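Local coordinates for 2L protein (Yaba-like disease virus, PDB 3IT8) that binds host tumour necrosis factor through an MHC class I-like fold and probably blunts the antiviral response in this way, at residues L91-G96 / G108-A113; K215-E220 / R232-W237; P179-P184 / F284-E289. All blocks are in the same frame, centred on the assembly; numbering follows the deposited sequence.

Contact 1. Residues L91-G96 / G108-A113; sequences LSLITG and GYVETA
S92 and E111, and two residues further along I94 and Y109, are the hydrogen-bonded pairs of an antiparallel hairpin whose strand axes approach to 4.7 Å. Each pair makes two backbone bonds, among them S92 N to E111 O at 2.9 Å and Y109 N to I94 O at 2.8 Å. The carbonyls of S92 and I94 also receive CA-H...O contacts from V110 and G108.

The strands are neighbours in the floor of an MHC-like platform, and the side chains divide between its faces. On one, CD1 of L91 lies 3.6 Å from V110 CG1, while CD1 of L93 meets the other methyl, V110 CG2, at 3.8 Å. This face is covered by helix 61-82, through W69 and M73, and near T95 by helix 148-174.

On the other face, Y109 CG sits between the backbone N and the carbonyl carbon (chi1 61°), which stands the ring alongside I94. CB of I94 lies over one ring face, 3.8 Å from the centroid and 19° off the normal, a CH-pi contact. P248, from the Ig-like part, touches both residues, E111 OE1 bonds to Y243 OH, and the N-linked sugar on N6 also touches I94.

The chemistry is thus two-sided: aliphatic branches pack under the helices, whereas an aromatic contact and the E111 carboxylate join the sheet to the Ig-like domain, while S92 OG bonds to T8 within the sheet.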
loop_
_atom_site.group_PDB
_atom_site.type_symbol
_atom_site.label_atom_id
_atom_site.label_comp_id
_atom_site.label_asym_id
_atom_site.label_seq_id
_atom_site.Cartn_x
_atom_site.Cartn_y
_atom_site.Cartn_z
ATOM N N LEU D 91 12.721 -20.181 -44.871
ATOM C CA LEU D 91 12.556 -19.134 -43.872
ATOM C C LEU D 91 11.927 -19.758 -42.634
ATOM O O LEU D 91 11.039 -20.603 -42.734
ATOM C CB LEU D 91 11.643 -18.043 -44.423
ATOM C CG LEU D 91 11.607 -16.741 -43.635
ATOM C CD1 LEU D 91 13.011 -16.169 -43.550
ATOM C CD2 LEU D 91 10.685 -15.749 -44.330
ATOM N N SER D 92 12.397 -19.354 -41.464
ATOM C CA SER D 92 11.874 -19.891 -40.209
ATOM C C SER D 92 11.539 -18.830 -39.163
ATOM O O SER D 92 12.265 -17.839 -38.994
ATOM C CB SER D 92 12.868 -20.866 -39.577
ATOM O OG SER D 92 13.025 -22.034 -40.346
ATOM N N LEU D 93 10.431 -19.043 -38.459
ATOM C CA LEU D 93 10.014 -18.138 -37.398
ATOM C C LEU D 93 10.199 -18.905 -36.091
ATOM O O LEU D 93 9.433 -19.805 -35.778
ATOM C CB LEU D 93 8.558 -17.741 -37.560
ATOM C CG LEU D 93 8.057 -16.886 -36.392
ATOM C CD1 LEU D 93 8.902 -15.635 -36.298
ATOM C CD2 LEU D 93 6.574 -16.529 -36.572
ATOM N N ILE D 94 11.234 -18.560 -35.339
ATOM C CA ILE D 94 11.530 -19.239 -34.083
ATOM C C ILE D 94 11.070 -18.386 -32.916
ATOM O O ILE D 94 11.530 -17.266 -32.729
ATOM C CB ILE D 94 13.049 -19.490 -33.935
ATOM C CG1 ILE D 94 13.577 -20.250 -35.149
ATOM C CG2 ILE D 94 13.330 -20.286 -32.676
ATOM C CD1 ILE D 94 12.853 -21.525 -35.420
ATOM N N THR D 95 10.147 -18.907 -32.126
ATOM C CA THR D 95 9.652 -18.150 -30.983
ATOM C C THR D 95 9.361 -19.124 -29.851
ATOM O O THR D 95 9.020 -20.276 -30.103
ATOM C CB THR D 95 8.380 -17.363 -31.360
ATOM O OG1 THR D 95 8.045 -16.454 -30.308
ATOM C CG2 THR D 95 7.216 -18.307 -31.607
ATOM N N GLY D 96 9.517 -18.670 -28.612
ATOM C CA GLY D 96 9.295 -19.537 -27.470
ATOM C C GLY D 96 9.858 -18.935 -26.196
ATOM O O GLY D 96 10.264 -17.769 -26.177
ATOM N N GLY D 108 11.813 -14.392 -30.100
ATOM C CA GLY D 108 11.036 -14.447 -31.319
ATOM C C GLY D 108 11.914 -13.844 -32.381
ATOM O O GLY D 108 12.124 -12.633 -32.391
ATOM N N TYR D 109 12.456 -14.677 -33.257
ATOM C CA TYR D 109 13.307 -14.184 -34.321
ATOM C C TYR D 109 13.075 -14.943 -35.615
ATOM O O TYR D 109 12.446 -16.003 -35.627
ATOM C CB TYR D 109 14.761 -14.279 -33.900
ATOM C CG TYR D 109 15.229 -15.681 -33.603
ATOM C CD1 TYR D 109 15.736 -16.506 -34.615
ATOM C CD2 TYR D 109 15.244 -16.162 -32.291
ATOM C CE1 TYR D 109 16.258 -17.761 -34.322
ATOM C CE2 TYR D 109 15.762 -17.422 -31.986
ATOM C CZ TYR D 109 16.270 -18.211 -33.002
ATOM O OH TYR D 109 16.815 -19.435 -32.693
ATOM N N VAL D 110 13.581 -14.382 -36.708
ATOM C CA VAL D 110 13.428 -14.978 -38.016
ATOM C C VAL D 110 14.799 -15.347 -38.529
ATOM O O VAL D 110 15.680 -14.503 -38.560
ATOM C CB VAL D 110 12.775 -13.967 -38.993
ATOM C CG1 VAL D 110 12.860 -14.476 -40.429
ATOM C CG2 VAL D 110 11.326 -13.743 -38.607
ATOM N N GLU D 111 14.992 -16.609 -38.901
ATOM C CA GLU D 111 16.266 -17.026 -39.467
ATOM C C GLU D 111 16.058 -17.572 -40.880
ATOM O O GLU D 111 14.953 -17.953 -41.267
ATOM C CB GLU D 111 16.973 -18.057 -38.593
ATOM C CG GLU D 111 16.162 -19.262 -38.274
ATOM C CD GLU D 111 16.933 -20.251 -37.428
ATOM O OE1 GLU D 111 17.676 -19.802 -36.516
ATOM O OE2 GLU D 111 16.784 -21.476 -37.665
ATOM N N THR D 112 17.145 -17.584 -41.639
ATOM C CA THR D 112 17.161 -18.023 -43.024
ATOM C C THR D 112 18.065 -19.234 -43.129
ATOM O O THR D 112 18.789 -19.544 -42.193
ATOM C CB THR D 112 17.680 -16.859 -43.900
ATOM O OG1 THR D 112 16.569 -16.196 -44.509
ATOM C CG2 THR D 112 18.648 -17.325 -44.946
ATOM N N ALA D 113 18.011 -19.943 -44.248
ATOM C CA ALA D 113 18.877 -21.106 -44.413
ATOM C C ALA D 113 20.338 -20.633 -44.340
ATOM O O ALA D 113 21.242 -21.417 -44.047
ATOM C CB ALA D 113 18.601 -21.780 -45.757
#

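Contact 2. Residues K215-E220 / R232-W237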
loop_
_atom_site.group_PDB
_atom_site.type_symbol
_atom_site.label_atom_id
_atom_site.label_comp_id
_atom_site.label_asym_id
_atom_site.label_seq_id
_atom_site.Cartn_x
_atom_site.Cartn_y
_atom_site.Cartn_z
ATOM N N LYS D 215 27.238 -19.502 -16.899
ATOM C CA LYS D 215 27.784 -18.151 -16.742
ATOM C C LYS D 215 29.167 -18.196 -16.111
ATOM O O LYS D 215 29.376 -18.852 -15.092
ATOM C CB LYS D 215 26.876 -17.277 -15.863
ATOM C CG LYS D 215 25.593 -16.855 -16.519
ATOM C CD LYS D 215 24.857 -15.813 -15.715
ATOM C CE LYS D 215 23.682 -15.281 -16.525
ATOM N NZ LYS D 215 23.100 -14.027 -15.958
ATOM N N TRP D 216 30.108 -17.502 -16.735
ATOM C CA TRP D 216 31.467 -17.421 -16.211
ATOM C C TRP D 216 31.648 -16.078 -15.514
ATOM O O TRP D 216 31.561 -15.020 -16.142
ATOM C CB TRP D 216 32.500 -17.578 -17.330
ATOM C CG TRP D 216 32.531 -18.953 -17.882
ATOM C CD1 TRP D 216 31.799 -19.427 -18.922
ATOM C CD2 TRP D 216 33.289 -20.062 -17.381
ATOM N NE1 TRP D 216 32.050 -20.766 -19.108
ATOM C CE2 TRP D 216 32.962 -21.182 -18.174
ATOM C CE3 TRP D 216 34.211 -20.219 -16.339
ATOM C CZ2 TRP D 216 33.528 -22.449 -17.959
ATOM C CZ3 TRP D 216 34.772 -21.480 -16.125
ATOM C CH2 TRP D 216 34.428 -22.576 -16.932
ATOM N N ILE D 217 31.897 -16.134 -14.208
ATOM C CA ILE D 217 32.066 -14.928 -13.407
ATOM C C ILE D 217 33.370 -14.937 -12.616
ATOM O O ILE D 217 33.714 -15.941 -11.989
ATOM C CB ILE D 217 30.900 -14.788 -12.425
ATOM C CG1 ILE D 217 29.574 -14.804 -13.192
ATOM C CG2 ILE D 217 31.042 -13.521 -11.643
ATOM C CD1 ILE D 217 28.363 -14.831 -12.310
ATOM N N GLU D 218 34.098 -13.826 -12.645
ATOM C CA GLU D 218 35.350 -13.745 -11.907
ATOM C C GLU D 218 35.048 -13.989 -10.430
ATOM O O GLU D 218 34.119 -13.397 -9.879
ATOM C CB GLU D 218 36.001 -12.385 -12.136
ATOM C CG GLU D 218 36.686 -12.303 -13.488
ATOM C CD GLU D 218 37.117 -10.899 -13.854
ATOM O OE1 GLU D 218 37.745 -10.224 -13.010
ATOM O OE2 GLU D 218 36.834 -10.472 -14.996
ATOM N N SER D 219 35.822 -14.871 -9.798
ATOM C CA SER D 219 35.611 -15.226 -8.392
ATOM C C SER D 219 35.610 -14.075 -7.383
ATOM O O SER D 219 35.027 -14.197 -6.300
ATOM C CB SER D 219 36.637 -16.269 -7.959
ATOM O OG SER D 219 37.947 -15.770 -8.125
ATOM N N GLU D 220 36.265 -12.968 -7.722
ATOM C CA GLU D 220 36.306 -11.820 -6.821
ATOM C C GLU D 220 34.885 -11.385 -6.453
ATOM O O GLU D 220 34.603 -11.029 -5.309
ATOM C CB GLU D 220 37.039 -10.651 -7.478
ATOM C CG GLU D 220 36.418 -10.205 -8.784
ATOM C CD GLU D 220 36.937 -8.860 -9.253
ATOM O OE1 GLU D 220 36.725 -7.864 -8.527
ATOM O OE2 GLU D 220 37.551 -8.796 -10.345
ATOM N N ARG D 232 21.045 -10.437 -7.055
ATOM C CA ARG D 232 22.306 -9.708 -7.089
ATOM C C ARG D 232 22.879 -9.492 -8.469
ATOM O O ARG D 232 22.697 -10.328 -9.350
ATOM C CB ARG D 232 23.323 -10.428 -6.222
ATOM C CG ARG D 232 24.616 -9.672 -6.028
ATOM C CD ARG D 232 25.388 -10.290 -4.885
ATOM N NE ARG D 232 24.603 -10.243 -3.660
ATOM C CZ ARG D 232 24.940 -10.851 -2.527
ATOM N NH1 ARG D 232 26.050 -11.564 -2.463
ATOM N NH2 ARG D 232 24.173 -10.742 -1.450
ATOM N N TYR D 233 23.568 -8.370 -8.658
ATOM C CA TYR D 233 24.180 -8.063 -9.944
ATOM C C TYR D 233 25.557 -8.728 -10.076
ATOM O O TYR D 233 26.297 -8.803 -9.097
ATOM C CB TYR D 233 24.341 -6.555 -10.106
ATOM C CG TYR D 233 25.146 -6.194 -11.325
ATOM C CD1 TYR D 233 24.598 -6.293 -12.603
ATOM C CD2 TYR D 233 26.481 -5.827 -11.208
ATOM C CE1 TYR D 233 25.361 -6.040 -13.735
ATOM C CE2 TYR D 233 27.258 -5.575 -12.328
ATOM C CZ TYR D 233 26.697 -5.681 -13.587
ATOM O OH TYR D 233 27.480 -5.432 -14.696
ATOM N N TYR D 234 25.898 -9.204 -11.277
ATOM C CA TYR D 234 27.203 -9.827 -11.518
ATOM C C TYR D 234 27.736 -9.575 -12.920
ATOM O O TYR D 234 27.062 -9.882 -13.900
ATOM C CB TYR D 234 27.153 -11.352 -11.380
ATOM C CG TYR D 234 26.791 -11.918 -10.030
ATOM C CD1 TYR D 234 25.481 -12.307 -9.743
ATOM C CD2 TYR D 234 27.761 -12.106 -9.050
ATOM C CE1 TYR D 234 25.146 -12.879 -8.510
ATOM C CE2 TYR D 234 27.439 -12.670 -7.811
ATOM C CZ TYR D 234 26.129 -13.056 -7.551
ATOM O OH TYR D 234 25.797 -13.618 -6.340
ATOM N N PRO D 235 28.945 -9.008 -13.043
ATOM C CA PRO D 235 29.504 -8.776 -14.385
ATOM C C PRO D 235 29.725 -10.216 -14.876
ATOM O O PRO D 235 30.063 -11.080 -14.055
ATOM C CB PRO D 235 30.815 -8.067 -14.086
ATOM C CG PRO D 235 30.514 -7.332 -12.806
ATOM C CD PRO D 235 29.768 -8.362 -12.008
ATOM N N GLU D 236 29.571 -10.517 -16.164
ATOM C CA GLU D 236 29.718 -11.922 -16.506
ATOM C C GLU D 236 30.512 -12.498 -17.670
ATOM O O GLU D 236 30.258 -13.640 -18.044
ATOM C CB GLU D 236 28.329 -12.557 -16.547
ATOM C CG GLU D 236 27.456 -12.069 -17.677
ATOM C CD GLU D 236 26.211 -12.912 -17.833
ATOM O OE1 GLU D 236 26.353 -14.134 -18.054
ATOM O OE2 GLU D 236 25.095 -12.359 -17.734
ATOM N N TRP D 237 31.467 -11.785 -18.250
ATOM C CA TRP D 237 32.227 -12.396 -19.348
ATOM C C TRP D 237 31.309 -12.969 -20.429
ATOM O O TRP D 237 31.209 -14.189 -20.564
ATOM C CB TRP D 237 33.095 -13.545 -18.814
ATOM C CG TRP D 237 34.517 -13.203 -18.510
ATOM C CD1 TRP D 237 35.435 -14.012 -17.899
ATOM C CD2 TRP D 237 35.207 -11.984 -18.829
ATOM N NE1 TRP D 237 36.648 -13.376 -17.817
ATOM C CE2 TRP D 237 36.539 -12.131 -18.380
ATOM C CE3 TRP D 237 34.829 -10.782 -19.453
ATOM C CZ2 TRP D 237 37.498 -11.118 -18.535
ATOM C CZ3 TRP D 237 35.782 -9.777 -19.607
ATOM C CH2 TRP D 237 37.102 -9.953 -19.149
#
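I217 and Y234 form the apolar, well-packed part of this contact, where strand 213-218 of the Ig-like domain is crossed by the long loop that follows it. The touching parts run 97° apart, so the loop lies across the strand and does not extend its sheet. The neighbouring W216 turns its indole the other way, onto C202 and C281, the classic Ig pairing of a tryptophan with the intersheet disulfide; its NE1 bonds to D267.

On the packed side, the I217 side chain meets that of Y234 at about a right angle, with CD1 3.8 Å from Y234 CB. I217 CG2 lies 3.6 Å from P235 O. The phenol of Y234 is itself well held: its ring stacks on Y228 and its hydroxyl bonds to V229 N.

The outer side is looser and largely polar. The extended chain of K215 runs obliquely past the carboxylate of E236, and its NZ makes a salt bridge to OE2 at 3.1 Å, approaching 41° out of the carboxylate plane. E236 is poorly ordered, consistent with a weakly restrained surface ion pair.

W237, exposed, ends the contact. Its CB sits near that of W216, at 4.3 Å, and E218 reaches over its indole: with carboxylate and ring planes 48° apart, E218 OE2 stands 3.6 Å above one face, toward the rim, with W237 CZ2 its nearest ring atom.

Contact 3. Residues P179-P184 / F284-E289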
loop_
_atom_site.group_PDB
_atom_site.type_symbol
_atom_site.label_atom_id
_atom_site.label_comp_id
_atom_site.label_asym_id
_atom_site.label_seq_id
_atom_site.Cartn_x
_atom_site.Cartn_y
_atom_site.Cartn_z
ATOM N N PRO D 179 10.364 -37.741 -19.513
ATOM C CA PRO D 179 11.552 -38.052 -18.707
ATOM C C PRO D 179 11.561 -37.284 -17.399
ATOM O O PRO D 179 11.246 -36.093 -17.377
ATOM C CB PRO D 179 12.703 -37.648 -19.614
ATOM C CG PRO D 179 12.194 -37.980 -20.931
ATOM C CD PRO D 179 10.761 -37.446 -20.896
ATOM N N LYS D 180 11.905 -37.967 -16.308
ATOM C CA LYS D 180 11.961 -37.334 -14.996
ATOM C C LYS D 180 13.184 -36.412 -14.912
ATOM O O LYS D 180 14.163 -36.579 -15.642
ATOM C CB LYS D 180 12.056 -38.397 -13.908
ATOM C CG LYS D 180 13.313 -39.236 -14.025
ATOM C CD LYS D 180 13.630 -39.945 -12.725
ATOM C CE LYS D 180 15.000 -40.604 -12.783
ATOM N NZ LYS D 180 15.370 -41.202 -11.467
ATOM N N ASP D 181 13.125 -35.433 -14.021
ATOM C CA ASP D 181 14.247 -34.522 -13.850
ATOM C C ASP D 181 15.464 -35.314 -13.396
ATOM O O ASP D 181 15.354 -36.266 -12.618
ATOM C CB ASP D 181 13.904 -33.452 -12.812
ATOM C CG ASP D 181 13.218 -32.249 -13.422
ATOM O OD1 ASP D 181 12.380 -32.429 -14.325
ATOM O OD2 ASP D 181 13.510 -31.119 -12.993
ATOM N N THR D 182 16.627 -34.925 -13.892
ATOM C CA THR D 182 17.865 -35.595 -13.516
ATOM C C THR D 182 18.993 -34.596 -13.279
ATOM O O THR D 182 19.383 -33.848 -14.181
ATOM C CB THR D 182 18.281 -36.600 -14.586
ATOM O OG1 THR D 182 17.396 -37.723 -14.518
ATOM C CG2 THR D 182 19.729 -37.047 -14.391
ATOM N N THR D 183 19.516 -34.597 -12.053
ATOM C CA THR D 183 20.583 -33.681 -11.681
ATOM C C THR D 183 21.922 -34.071 -12.262
ATOM O O THR D 183 22.336 -35.209 -12.184
ATOM C CB THR D 183 20.714 -33.593 -10.185
ATOM O OG1 THR D 183 19.410 -33.424 -9.614
ATOM C CG2 THR D 183 21.590 -32.414 -9.822
ATOM N N PRO D 184 22.628 -33.110 -12.843
ATOM C CA PRO D 184 23.930 -33.372 -13.444
ATOM C C PRO D 184 25.095 -33.381 -12.460
ATOM O O PRO D 184 24.941 -33.049 -11.285
ATOM C CB PRO D 184 24.060 -32.235 -14.439
ATOM C CG PRO D 184 23.505 -31.093 -13.644
ATOM C CD PRO D 184 22.244 -31.701 -13.037
ATOM N N PHE D 284 23.203 -23.031 -14.549
ATOM C CA PHE D 284 21.769 -22.844 -14.354
ATOM C C PHE D 284 21.001 -24.004 -14.959
ATOM O O PHE D 284 21.062 -24.242 -16.159
ATOM C CB PHE D 284 21.307 -21.544 -14.987
ATOM C CG PHE D 284 21.907 -20.332 -14.365
ATOM C CD1 PHE D 284 23.121 -19.834 -14.815
ATOM C CD2 PHE D 284 21.253 -19.672 -13.323
ATOM C CE1 PHE D 284 23.678 -18.691 -14.238
ATOM C CE2 PHE D 284 21.802 -18.523 -12.732
ATOM C CZ PHE D 284 23.017 -18.033 -13.193
ATOM N N HIS D 285 20.280 -24.728 -14.114
ATOM C CA HIS D 285 19.489 -25.868 -14.555
ATOM C C HIS D 285 18.283 -26.060 -13.628
ATOM O O HIS D 285 18.280 -25.560 -12.507
ATOM C CB HIS D 285 20.354 -27.116 -14.544
ATOM C CG HIS D 285 19.644 -28.336 -15.018
ATOM N ND1 HIS D 285 19.444 -28.608 -16.351
ATOM C CD2 HIS D 285 19.052 -29.341 -14.335
ATOM C CE1 HIS D 285 18.757 -29.729 -16.470
ATOM N NE2 HIS D 285 18.506 -30.194 -15.262
ATOM N N ASP D 286 17.261 -26.775 -14.092
ATOM C CA ASP D 286 16.064 -26.996 -13.280
ATOM C C ASP D 286 16.401 -27.606 -11.926
ATOM O O ASP D 286 15.890 -27.171 -10.895
ATOM C CB ASP D 286 15.064 -27.864 -14.043
ATOM C CG ASP D 286 14.186 -27.047 -14.981
ATOM O OD1 ASP D 286 14.599 -25.920 -15.344
ATOM O OD2 ASP D 286 13.089 -27.536 -15.353
ATOM N N THR D 287 17.251 -28.621 -11.925
ATOM C CA THR D 287 17.693 -29.225 -10.677
ATOM C C THR D 287 18.778 -28.230 -10.285
ATOM O O THR D 287 19.439 -27.695 -11.164
ATOM C CB THR D 287 18.284 -30.627 -10.930
ATOM O OG1 THR D 287 19.456 -30.532 -11.746
ATOM C CG2 THR D 287 17.254 -31.497 -11.662
ATOM N N LEU D 288 18.970 -27.962 -9.001
ATOM C CA LEU D 288 19.961 -26.955 -8.571
ATOM C C LEU D 288 19.763 -25.597 -9.251
ATOM O O LEU D 288 20.508 -25.250 -10.151
ATOM C CB LEU D 288 21.422 -27.436 -8.796
ATOM C CG LEU D 288 22.286 -27.851 -10.026
ATOM C CD1 LEU D 288 21.792 -29.162 -10.564
ATOM C CD2 LEU D 288 22.334 -26.801 -11.113
ATOM N N GLU D 289 18.762 -24.830 -8.813
ATOM C CA GLU D 289 18.458 -23.511 -9.394
ATOM C C GLU D 289 19.669 -22.784 -10.001
ATOM O O GLU D 289 19.601 -22.253 -11.108
ATOM C CB GLU D 289 17.778 -22.620 -8.351
ATOM C CG GLU D 289 16.406 -23.123 -7.912
ATOM C CD GLU D 289 15.690 -22.149 -6.983
ATOM O OE1 GLU D 289 16.244 -21.827 -5.909
ATOM O OE2 GLU D 289 14.570 -21.706 -7.328
#
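T287 meets T183 at the middle of this contact, and together with D181 these residues contribute most of its buried surface. Two irregular segments touch here without a single hydrogen bond between them; side-chain fit does the work. The 179-184 segment leads from helix 148-174 of the MHC-like part into strand 185-189. Its partner, 284-289, belongs to the loop joining strands 279-284 and 291-293 of the Ig-like domain.

T287 points at its partner segment and crosses the T183 side chain obliquely, its CB 3.3 Å from T183 OG1. Its methyl, CG2, is set anti to its own carbonyl carbon and faces the backbone between T182 and T183, lying 3.9 Å from T182 C. The same methyl is flanked by D181, whose side chain slides past T287 in the opposite direction and brings OD2 to 4.0 Å from CG2.

T183 uses its second branch on L288: CG2, anti to the backbone N, approaches L288 CD1. That leucine methyl is shared with P184, whose CD comes within 3.6 Å of L288 CD1.

D181 adds a charged group to the contact. The D181 and D286 side chains cross at about a right angle, though their carboxylate planes are only 33° apart; OD2 of D181 lies 4.3 Å from OD2 of D286, a proximity of like charges that would be unfavourable alone. D286 OD2, however, is hydrogen-bonded to the amino terminus, I1 N, which probably offsets much of the cost.

Here the Ig-like domain meets the N-terminal platform. P184 packs on V204 and F207 of strand 198-207, T182 pairs by backbone with Y208, and H285 meets F207. E289 bonds by backbone to L102, in the turn between platform strands 90-100 and 103-112, so the loop after strand 279-284 touches both that hairpin and the linker after helix 148-174.

In the fold
Contact 1 is the buried one, strand paired with strand inside the platform; contact 2 is partly buried and contact 3 lies at the surface. Regular backbone bonding accordingly dominates the first, an ion pair flanking an apolar patch the second, and side-chain fit without bonding the third. Contacts 2 and 3 share the Ig-like domain and touch directly, K215 CD lying 3.4 Å from F284 CE1, since strands 213-218 and 279-284 are neighbours in one sheet. Contact 1 stays about 14 Å from contact 3 between nearest atoms, yet the turn of its hairpin, at G101 and L102, meets the 284-289 loop.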